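Local coordinates for De novo designed switch protein caging a hemagglutinin binder (sCageHA267_1S) (Synthetic construct, PDB 7CBC) that probably acts as a switch in an artificial biosensor, its six-helix bundle caging a hemagglutinin-binding segment until the bundle opens, at residues 25-30 with 264-269; 62-67 with 132-137; 77-82 with 114-119; 123-128 with 165-170. One frame throughout, in Å; residues are numbered along the deposited sequence.

Contact 1. Residues 25-30 with 264-269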
# COMPACT_ATOMS: atom_id res chain seq x y z
N ALA A 25 -7.26 -0.83 -2.02
CA ALA A 25 -7.69 -0.10 -3.22
C ALA A 25 -6.54 0.06 -4.22
O ALA A 25 -6.74 -0.10 -5.43
CB ALA A 25 -8.24 1.26 -2.82
N LEU A 26 -5.35 0.44 -3.74
CA LEU A 26 -4.19 0.58 -4.61
C LEU A 26 -3.82 -0.75 -5.25
O LEU A 26 -3.43 -0.80 -6.43
CB LEU A 26 -3.02 1.14 -3.83
CG LEU A 26 -3.23 2.60 -3.43
CD1 LEU A 26 -2.03 3.12 -2.65
CD2 LEU A 26 -3.48 3.44 -4.66
N LEU A 27 -3.92 -1.84 -4.49
CA LEU A 27 -3.73 -3.17 -5.06
C LEU A 27 -4.76 -3.45 -6.16
O LEU A 27 -4.41 -3.94 -7.23
CB LEU A 27 -3.83 -4.22 -3.96
CG LEU A 27 -3.53 -5.62 -4.46
CD1 LEU A 27 -2.06 -5.72 -4.80
CD2 LEU A 27 -3.92 -6.65 -3.42
N GLU A 28 -6.03 -3.16 -5.89
CA GLU A 28 -7.08 -3.35 -6.89
C GLU A 28 -6.74 -2.58 -8.17
O GLU A 28 -6.76 -3.15 -9.26
CB GLU A 28 -8.43 -2.91 -6.33
CG GLU A 28 -9.64 -3.39 -7.14
CD GLU A 28 -9.99 -2.48 -8.33
OE1 GLU A 28 -9.60 -1.29 -8.32
OE2 GLU A 28 -10.65 -2.97 -9.28
N ALA A 29 -6.44 -1.29 -8.04
CA ALA A 29 -6.13 -0.47 -9.20
C ALA A 29 -4.92 -1.00 -9.95
O ALA A 29 -4.87 -0.90 -11.18
CB ALA A 29 -5.87 0.97 -8.76
N MSE A 30 -3.95 -1.56 -9.24
CA MSE A 30 -2.78 -2.14 -9.87
C MSE A 30 -3.17 -3.43 -10.58
O MSE A 30 -2.64 -3.75 -11.65
CB MSE A 30 -1.67 -2.41 -8.82
CG MSE A 30 -0.39 -3.01 -9.40
SE MSE A 30 0.76 -3.80 -8.03
CE MSE A 30 -0.19 -5.49 -7.77
N GLU A 264 -2.55 -12.27 -5.87
CA GLU A 264 -3.03 -13.11 -4.78
C GLU A 264 -2.04 -13.15 -3.63
O GLU A 264 -2.44 -13.11 -2.46
CB GLU A 264 -3.31 -14.52 -5.29
CG GLU A 264 -4.65 -14.72 -5.96
CD GLU A 264 -4.76 -16.11 -6.57
OE1 GLU A 264 -5.49 -16.28 -7.58
OE2 GLU A 264 -4.09 -17.03 -6.05
N ASP A 265 -0.74 -13.26 -3.94
CA ASP A 265 0.27 -13.24 -2.88
C ASP A 265 0.16 -11.97 -2.04
O ASP A 265 0.39 -12.01 -0.82
CB ASP A 265 1.66 -13.35 -3.47
CG ASP A 265 1.99 -14.76 -3.93
OD1 ASP A 265 1.10 -15.65 -3.93
OD2 ASP A 265 3.17 -14.98 -4.29
N ALA A 266 -0.22 -10.85 -2.65
CA ALA A 266 -0.36 -9.60 -1.91
C ALA A 266 -1.68 -9.53 -1.15
O ALA A 266 -1.72 -9.01 -0.03
CB ALA A 266 -0.21 -8.41 -2.86
N GLU A 267 -2.77 -10.04 -1.74
CA GLU A 267 -4.07 -10.05 -1.07
C GLU A 267 -4.01 -10.82 0.25
O GLU A 267 -4.68 -10.45 1.22
CB GLU A 267 -5.14 -10.67 -1.99
CG GLU A 267 -5.83 -9.70 -2.96
CD GLU A 267 -6.52 -10.41 -4.13
OE1 GLU A 267 -7.29 -9.75 -4.88
OE2 GLU A 267 -6.30 -11.64 -4.31
N ARG A 268 -3.20 -11.87 0.30
CA ARG A 268 -3.19 -12.74 1.47
C ARG A 268 -2.52 -12.09 2.67
O ARG A 268 -2.84 -12.43 3.82
CB ARG A 268 -2.52 -14.06 1.11
CG ARG A 268 -3.40 -14.99 0.29
CD ARG A 268 -2.92 -16.43 0.36
NE ARG A 268 -1.73 -16.63 -0.45
CZ ARG A 268 -0.49 -16.61 0.01
NH1 ARG A 268 -0.27 -16.40 1.30
NH2 ARG A 268 0.54 -16.81 -0.82
N GLY A 269 -1.60 -11.15 2.45
CA GLY A 269 -1.02 -10.39 3.55
C GLY A 269 -1.89 -9.18 3.86
O GLY A 269 -3.03 -9.34 4.31

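Contact 2. Residues 62-67 with 132-137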
# COMPACT_ATOMS: atom_id res chain seq x y z
N ASP A 62 -6.45 6.33 -22.16
CA ASP A 62 -7.54 6.96 -21.43
C ASP A 62 -8.07 6.06 -20.32
O ASP A 62 -8.35 6.54 -19.22
CB ASP A 62 -8.67 7.35 -22.39
CG ASP A 62 -8.23 8.39 -23.42
OD1 ASP A 62 -7.31 9.19 -23.11
OD2 ASP A 62 -8.80 8.41 -24.54
N LYS A 63 -8.18 4.75 -20.57
CA LYS A 63 -8.67 3.87 -19.52
C LYS A 63 -7.70 3.81 -18.34
O LYS A 63 -8.13 3.80 -17.18
CB LYS A 63 -8.92 2.46 -20.08
CG LYS A 63 -10.13 1.73 -19.47
CD LYS A 63 -9.91 1.32 -17.99
CE LYS A 63 -11.19 0.77 -17.32
NZ LYS A 63 -10.95 -0.04 -16.06
N SER A 64 -6.39 3.80 -18.62
CA SER A 64 -5.40 3.80 -17.55
C SER A 64 -5.45 5.08 -16.74
O SER A 64 -5.35 5.04 -15.50
CB SER A 64 -4.00 3.60 -18.14
OG SER A 64 -3.91 2.34 -18.77
N LYS A 65 -5.58 6.23 -17.40
CA LYS A 65 -5.57 7.48 -16.67
C LYS A 65 -6.80 7.61 -15.79
O LYS A 65 -6.73 8.21 -14.71
CB LYS A 65 -5.44 8.67 -17.63
CG LYS A 65 -3.99 8.95 -18.08
CD LYS A 65 -3.69 8.39 -19.47
CE LYS A 65 -2.22 7.97 -19.66
NZ LYS A 65 -1.82 6.74 -18.89
N GLU A 66 -7.92 7.04 -16.21
CA GLU A 66 -9.09 7.01 -15.36
C GLU A 66 -8.84 6.17 -14.12
O GLU A 66 -9.14 6.59 -13.00
CB GLU A 66 -10.30 6.50 -16.16
CG GLU A 66 -11.59 6.44 -15.36
CD GLU A 66 -12.00 7.79 -14.77
OE1 GLU A 66 -11.53 8.85 -15.27
OE2 GLU A 66 -12.79 7.79 -13.80
N ILE A 67 -8.26 4.97 -14.29
CA ILE A 67 -7.90 4.14 -13.15
C ILE A 67 -6.98 4.90 -12.20
O ILE A 67 -7.16 4.88 -10.98
CB ILE A 67 -7.24 2.83 -13.63
CG1 ILE A 67 -8.30 1.90 -14.23
CG2 ILE A 67 -6.48 2.15 -12.49
CD1 ILE A 67 -7.71 0.69 -14.89
N LEU A 132 5.01 3.99 -19.44
CA LEU A 132 6.12 3.29 -20.06
C LEU A 132 5.65 2.04 -20.79
O LEU A 132 6.09 1.77 -21.91
CB LEU A 132 7.15 2.91 -19.00
CG LEU A 132 8.30 2.06 -19.53
CD1 LEU A 132 9.33 2.97 -20.15
CD2 LEU A 132 8.91 1.24 -18.42
N ASN A 133 4.75 1.27 -20.17
CA ASN A 133 4.35 0.02 -20.80
C ASN A 133 3.49 0.26 -22.04
O ASN A 133 3.54 -0.54 -22.98
CB ASN A 133 3.61 -0.85 -19.78
CG ASN A 133 4.53 -1.41 -18.72
OD1 ASN A 133 5.72 -1.63 -18.98
ND2 ASN A 133 4.01 -1.61 -17.51
N ILE A 134 2.73 1.35 -22.06
CA ILE A 134 1.94 1.66 -23.25
C ILE A 134 2.85 2.14 -24.38
O ILE A 134 2.73 1.70 -25.53
CB ILE A 134 0.88 2.71 -22.92
CG1 ILE A 134 0.02 2.22 -21.76
CG2 ILE A 134 0.03 2.99 -24.14
CD1 ILE A 134 -1.02 3.22 -21.31
N ARG A 135 3.76 3.06 -24.06
CA ARG A 135 4.69 3.58 -25.05
C ARG A 135 5.52 2.45 -25.65
O ARG A 135 5.80 2.45 -26.86
CB ARG A 135 5.59 4.64 -24.40
CG ARG A 135 6.28 5.56 -25.39
CD ARG A 135 7.33 6.45 -24.73
NE ARG A 135 6.94 6.97 -23.42
CZ ARG A 135 7.68 6.85 -22.32
NH1 ARG A 135 8.86 6.24 -22.38
NH2 ARG A 135 7.26 7.35 -21.16
N ALA A 136 5.91 1.48 -24.82
CA ALA A 136 6.69 0.35 -25.29
C ALA A 136 5.93 -0.45 -26.34
O ALA A 136 6.47 -0.78 -27.40
CB ALA A 136 7.09 -0.55 -24.12
N VAL A 137 4.67 -0.78 -26.06
CA VAL A 137 3.85 -1.50 -27.04
C VAL A 137 3.70 -0.67 -28.31
O VAL A 137 3.89 -1.16 -29.43
CB VAL A 137 2.49 -1.87 -26.43
CG1 VAL A 137 1.49 -2.20 -27.53
CG2 VAL A 137 2.63 -3.03 -25.46

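Contact 3. Residues 77-82 with 114-119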
# COMPACT_ATOMS: atom_id res chain seq x y z
N ASP A 77 -9.21 10.93 -0.55
CA ASP A 77 -10.29 10.58 0.36
C ASP A 77 -9.74 10.07 1.68
O ASP A 77 -10.29 10.37 2.74
CB ASP A 77 -11.20 9.54 -0.29
CG ASP A 77 -12.21 10.15 -1.22
OD1 ASP A 77 -12.13 11.38 -1.48
OD2 ASP A 77 -13.09 9.41 -1.70
N ALA A 78 -8.66 9.29 1.63
CA ALA A 78 -8.01 8.79 2.84
C ALA A 78 -7.34 9.91 3.62
O ALA A 78 -7.31 9.87 4.86
CB ALA A 78 -6.98 7.71 2.48
N ALA A 79 -6.79 10.92 2.93
CA ALA A 79 -6.25 12.08 3.64
C ALA A 79 -7.34 12.82 4.42
O ALA A 79 -7.13 13.19 5.58
CB ALA A 79 -5.56 13.02 2.66
N LYS A 80 -8.51 13.03 3.80
CA LYS A 80 -9.57 13.78 4.48
C LYS A 80 -10.09 13.02 5.69
O LYS A 80 -10.37 13.61 6.74
CB LYS A 80 -10.71 14.08 3.51
CG LYS A 80 -10.38 15.08 2.40
CD LYS A 80 -11.25 14.84 1.16
CE LYS A 80 -11.91 16.13 0.68
NZ LYS A 80 -10.88 17.16 0.40
N GLU A 81 -10.25 11.70 5.56
CA GLU A 81 -10.68 10.90 6.70
C GLU A 81 -9.58 10.78 7.74
O GLU A 81 -9.88 10.67 8.94
CB GLU A 81 -11.14 9.52 6.25
CG GLU A 81 -11.69 8.67 7.38
CD GLU A 81 -12.21 7.34 6.93
OE1 GLU A 81 -11.97 6.97 5.77
OE2 GLU A 81 -12.88 6.66 7.73
N SER A 82 -8.31 10.81 7.32
CA SER A 82 -7.22 10.84 8.28
C SER A 82 -7.30 12.08 9.15
O SER A 82 -7.09 12.03 10.37
CB SER A 82 -5.86 10.78 7.56
OG SER A 82 -5.57 9.49 7.02
N LEU A 114 3.32 10.84 6.72
CA LEU A 114 4.32 10.06 5.99
C LEU A 114 3.68 8.93 5.20
O LEU A 114 4.00 8.71 4.02
CB LEU A 114 5.36 9.48 6.95
CG LEU A 114 6.34 10.39 7.68
CD1 LEU A 114 7.27 9.51 8.49
CD2 LEU A 114 7.12 11.24 6.69
N ASN A 115 2.78 8.19 5.85
CA ASN A 115 2.14 7.06 5.18
C ASN A 115 1.41 7.50 3.92
O ASN A 115 1.48 6.83 2.89
CB ASN A 115 1.20 6.35 6.15
CG ASN A 115 1.94 5.72 7.31
OD1 ASN A 115 3.08 5.29 7.17
ND2 ASN A 115 1.30 5.66 8.46
N LEU A 116 0.73 8.65 3.98
CA LEU A 116 -0.00 9.15 2.81
C LEU A 116 0.95 9.57 1.69
O LEU A 116 0.76 9.18 0.53
CB LEU A 116 -0.91 10.31 3.23
CG LEU A 116 -2.03 9.83 4.14
CD1 LEU A 116 -2.95 10.96 4.56
CD2 LEU A 116 -2.81 8.74 3.44
N ARG A 117 1.99 10.33 2.02
CA ARG A 117 2.98 10.69 1.00
C ARG A 117 3.64 9.46 0.39
O ARG A 117 3.95 9.46 -0.81
CB ARG A 117 4.03 11.62 1.61
CG ARG A 117 3.45 12.98 1.95
CD ARG A 117 4.29 13.78 2.94
NE ARG A 117 3.77 15.14 3.05
CZ ARG A 117 4.10 16.12 2.20
NH1 ARG A 117 4.94 15.86 1.20
NH2 ARG A 117 3.58 17.33 2.34
N ALA A 118 3.84 8.41 1.18
CA ALA A 118 4.39 7.17 0.65
C ALA A 118 3.39 6.47 -0.26
O ALA A 118 3.77 5.92 -1.30
CB ALA A 118 4.83 6.26 1.80
N ALA A 119 2.11 6.49 0.10
CA ALA A 119 1.08 5.94 -0.78
C ALA A 119 1.03 6.68 -2.12
O ALA A 119 0.87 6.06 -3.18
CB ALA A 119 -0.28 5.99 -0.08

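Contact 4. Residues 123-128 with 165-170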
# COMPACT_ATOMS: atom_id res chain seq x y z
N LEU A 123 1.79 5.20 -5.96
CA LEU A 123 0.88 5.30 -7.09
C LEU A 123 1.55 5.97 -8.27
O LEU A 123 1.30 5.61 -9.43
CB LEU A 123 -0.38 6.06 -6.66
CG LEU A 123 -1.41 6.30 -7.76
CD1 LEU A 123 -1.76 5.01 -8.49
CD2 LEU A 123 -2.67 6.95 -7.21
N GLU A 124 2.44 6.93 -8.00
CA GLU A 124 3.12 7.62 -9.09
C GLU A 124 4.03 6.66 -9.85
O GLU A 124 4.05 6.65 -11.09
CB GLU A 124 3.85 8.85 -8.54
CG GLU A 124 2.87 9.96 -8.10
CD GLU A 124 3.50 11.09 -7.25
OE1 GLU A 124 2.80 12.11 -7.00
OE2 GLU A 124 4.67 10.95 -6.84
N ALA A 125 4.74 5.79 -9.12
CA ALA A 125 5.54 4.76 -9.79
C ALA A 125 4.67 3.82 -10.60
O ALA A 125 5.07 3.35 -11.66
CB ALA A 125 6.36 3.97 -8.77
N ALA A 126 3.46 3.51 -10.11
CA ALA A 126 2.59 2.64 -10.90
C ALA A 126 2.11 3.33 -12.17
O ALA A 126 2.00 2.70 -13.23
CB ALA A 126 1.41 2.17 -10.05
N ALA A 127 1.82 4.63 -12.09
CA ALA A 127 1.44 5.36 -13.31
C ALA A 127 2.60 5.45 -14.29
O ALA A 127 2.40 5.29 -15.51
CB ALA A 127 0.95 6.77 -12.95
N LYS A 128 3.81 5.70 -13.80
CA LYS A 128 4.96 5.80 -14.70
C LYS A 128 5.22 4.49 -15.42
O LYS A 128 5.48 4.48 -16.63
CB LYS A 128 6.20 6.25 -13.94
CG LYS A 128 6.14 7.70 -13.46
CD LYS A 128 7.43 8.07 -12.75
CE LYS A 128 7.35 9.45 -12.13
NZ LYS A 128 8.68 9.82 -11.56
N ASP A 165 13.21 1.59 -8.42
CA ASP A 165 14.23 1.91 -7.43
C ASP A 165 13.93 3.20 -6.69
O ASP A 165 14.25 3.32 -5.51
CB ASP A 165 15.63 2.00 -8.07
CG ASP A 165 16.24 0.63 -8.39
OD1 ASP A 165 15.63 -0.40 -8.02
OD2 ASP A 165 17.35 0.58 -8.98
N GLU A 166 13.31 4.19 -7.36
CA GLU A 166 12.98 5.41 -6.62
C GLU A 166 11.75 5.23 -5.73
O GLU A 166 11.63 5.90 -4.70
CB GLU A 166 12.81 6.59 -7.59
CG GLU A 166 11.48 6.70 -8.28
CD GLU A 166 11.38 7.95 -9.17
OE1 GLU A 166 11.55 9.07 -8.64
OE2 GLU A 166 11.16 7.81 -10.40
N ALA A 167 10.86 4.31 -6.10
CA ALA A 167 9.77 3.93 -5.21
C ALA A 167 10.30 3.22 -3.97
O ALA A 167 9.80 3.43 -2.86
CB ALA A 167 8.76 3.05 -5.95
N GLU A 168 11.31 2.36 -4.13
CA GLU A 168 11.90 1.71 -2.97
C GLU A 168 12.72 2.68 -2.13
O GLU A 168 12.89 2.45 -0.93
CB GLU A 168 12.75 0.52 -3.41
CG GLU A 168 13.09 -0.45 -2.31
CD GLU A 168 13.50 -1.81 -2.87
OE1 GLU A 168 13.28 -2.04 -4.09
OE2 GLU A 168 14.05 -2.63 -2.12
N ARG A 169 13.22 3.77 -2.73
CA ARG A 169 13.86 4.80 -1.92
C ARG A 169 12.84 5.54 -1.06
O ARG A 169 13.11 5.86 0.10
CB ARG A 169 14.59 5.80 -2.81
CG ARG A 169 15.92 5.29 -3.32
CD ARG A 169 16.67 6.36 -4.07
NE ARG A 169 17.73 5.77 -4.87
CZ ARG A 169 17.57 5.33 -6.11
NH1 ARG A 169 16.39 5.44 -6.70
NH2 ARG A 169 18.60 4.79 -6.76
N ALA A 170 11.68 5.85 -1.63
CA ALA A 170 10.68 6.61 -0.89
C ALA A 170 10.16 5.82 0.30
O ALA A 170 9.94 6.38 1.38
CB ALA A 170 9.53 7.01 -1.81

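Contact 1. Residues 25-30 with 264-269
Leu27 sends its two methyls across to helix 245-268 like a fork that straddles two successive residues. CD1 lies 3.8 Å from CB of Ala266, an apolar contact of methyl on methyl. CD2 is 3.6 Å from CG of Glu267, touching the aliphatic root of that side chain and not its carboxylate. The same CD2 also lies near the alanine, 4.1 Å from Ala266 CB, so that the small methyl sits against both prongs. The torsions account for the reach: CG is anti to the backbone N (chi1 -176°), beside the carbonyl carbon, and the branch is turned (chi2 70°) to set CD2 beside Glu267 while CD1 faces Ala266.

Glu267 runs extended beyond CG and crosses the leucine side chain at about a right angle. Only its CG comes against the leucine methyl; the chain beyond continues to the exposed side, taking the carboxylate with it. The short alanine permits a fairly close backbone approach, 7.9 Å between CA of Leu27 and CA of Ala266, yet the interface is small, 118 Å² summed over both segments.

Leu27 also packs on Leu221 of helix 195-239, which places it where three helices meet. Buried leucine against alanine, bordered by a glutamate at the surface, is the pattern of a water-soluble helical bundle; here it holds the last turn of helix 245-268, the sixth of the bundle, just ahead of the C-terminal region that holds the Cys275-Cys301 disulfide.

Contact 2. Residues 62-67 with 132-137
Ser64, Lys65 and Ile134 join the two arms of an antiparallel helical hairpin, helix 50-93 and the helix that follows it, 99-142. The meeting point is one methyl: CD1 of Ile134 lies 3.9 Å from OG of Ser64 and 4.3 Å from NZ of Lys65. Ile134 reaches out because CG1 is anti to the carbonyl carbon (chi1 -56°) and CD1 then continues the chain outward (chi2 177°). The backbones stay well apart, with 9.5 Å between CA of Ser64 and CA of Ile134, and the segments bury only 67 Å² together.

Within the six-helix bundle the surroundings are consistent with polar groups designed into the interior. The Ser64 hydroxyl, though buried, is bonded to the carbonyl O of Val60 on its own helix and to NE2 of Gln130 on the other arm, and so the isoleucine methyl packs beside an oxygen already satisfied. Nearby, Asn133 bonds through ND2 to OE1 of Gln229.

Lys65 comes from the exposed flank, its bent chain leading across until NZ approaches the methyl. Elsewhere Ile134 rests on Ile57 and Lys61 of helix 50-93.

Contact 3. Residues 77-82 with 114-119
The carbonyl group of Ala78, whose residue touches Leu116 as Ser82 does, has a donor on either face of its plane: Ser82 N approaches from one face and Ser82 OG from the other. Ser82 N and Ser82 OG are each 2.8 Å from Ala78 O. The hydroxyl stands 35° out of the carbonyl plane and uses no lone-pair direction, as befits a serine bonding back to the residue one helical turn earlier. That link, together with a hydrogen bond between Ser82 OG and NE2 of Gln112, fixes the rotation of a buried hydroxyl.

Beside it lies Leu116, inserted from the opposite helix. Its CG is anti to the carbonyl carbon (chi1 -68°), which aims the branch at Ala79 and Ser82. CD1 of Leu116 does most of the touching: it is 3.6 Å from CA of Ala79, 3.8 Å from CB of Ala79 and 3.9 Å from OG of Ser82. The contact of CD1 with Ala79 CA shows that the methyl reaches the helix backbone itself, which the small alanine allows. Leu116 CD2 meets Ala78 CB more loosely, at 4.4 Å. With an alanine in place of Ser82 the hydroxyl is gone, which would probably leave Gln112 NE2 without this partner, Ala78 O with one donor fewer, and a small gap beside Leu116 CD1.

The axes of the two segments approach to 10.7 Å at the closest and run antiparallel, at 176°. Helix 3-46 adjoins the pair through Leu18, which touches Ala78 and Ser82. Asn115 bonds to Gln211 of helix 195-239, and Leu114 turns to helix 146-190.

Contact 4. Residues 123-128 with 165-170
Lys128 and Glu166 find each other through contrasting first torsions. Lys128 has CG anti to the carbonyl carbon (chi1 -69°) and is extended from there to its ammonium group; Glu166 has CG between the backbone N and the carbonyl carbon (chi1 81°), the crowded position, and then runs extended toward the lysine. The two chains cross at about a right angle and bridge the antiparallel helical hairpin of helices 99-142 and 146-190 in the six-helix bundle.

Inside this bridge the helices meet alanine against alanine. CB of Ala125 is 3.8 Å from CB of Ala167, and with no longer side chain between them the CA atoms of Ala125 and Ala167 come to 6.3 Å. Ile163 flanks the spot, touching both Ala125 and Lys128, while Ala167 also packs on Leu222 of helix 195-239. The alanines are buried and the ion pair lies at the solvent side, so the charges probably strengthen the seam only modestly.

The evidence for that is in the distances. Lys128 NZ is 3.4 Å from OE2 of Glu166, a salt bridge whose hydrogen bond is weak, and 4.2 Å from OE1, so the ammonium favours one carboxylate oxygen.

Contacts 2 and 3 are buried and join the same two helices, 50-93 and 99-142, at levels 25 Å apart between centres. Each sets a branched aliphatic side chain against a buried serine hydroxyl bonded to a glutamine. Contacts 1 and 4 are only partly buried and pair apolar contact with a charged residue at the margin: a glutamate's methylene in contact 1, a weak lysine-glutamate bridge in contact 4. Helix 99-142 serves contacts 2, 3 and 4, whereas contact 1 ties the first helix to the sixth. Contact 1 meets contact 2 where the first and second helices pack, with Ala29 O 3.7 Å from Ile67 CG2.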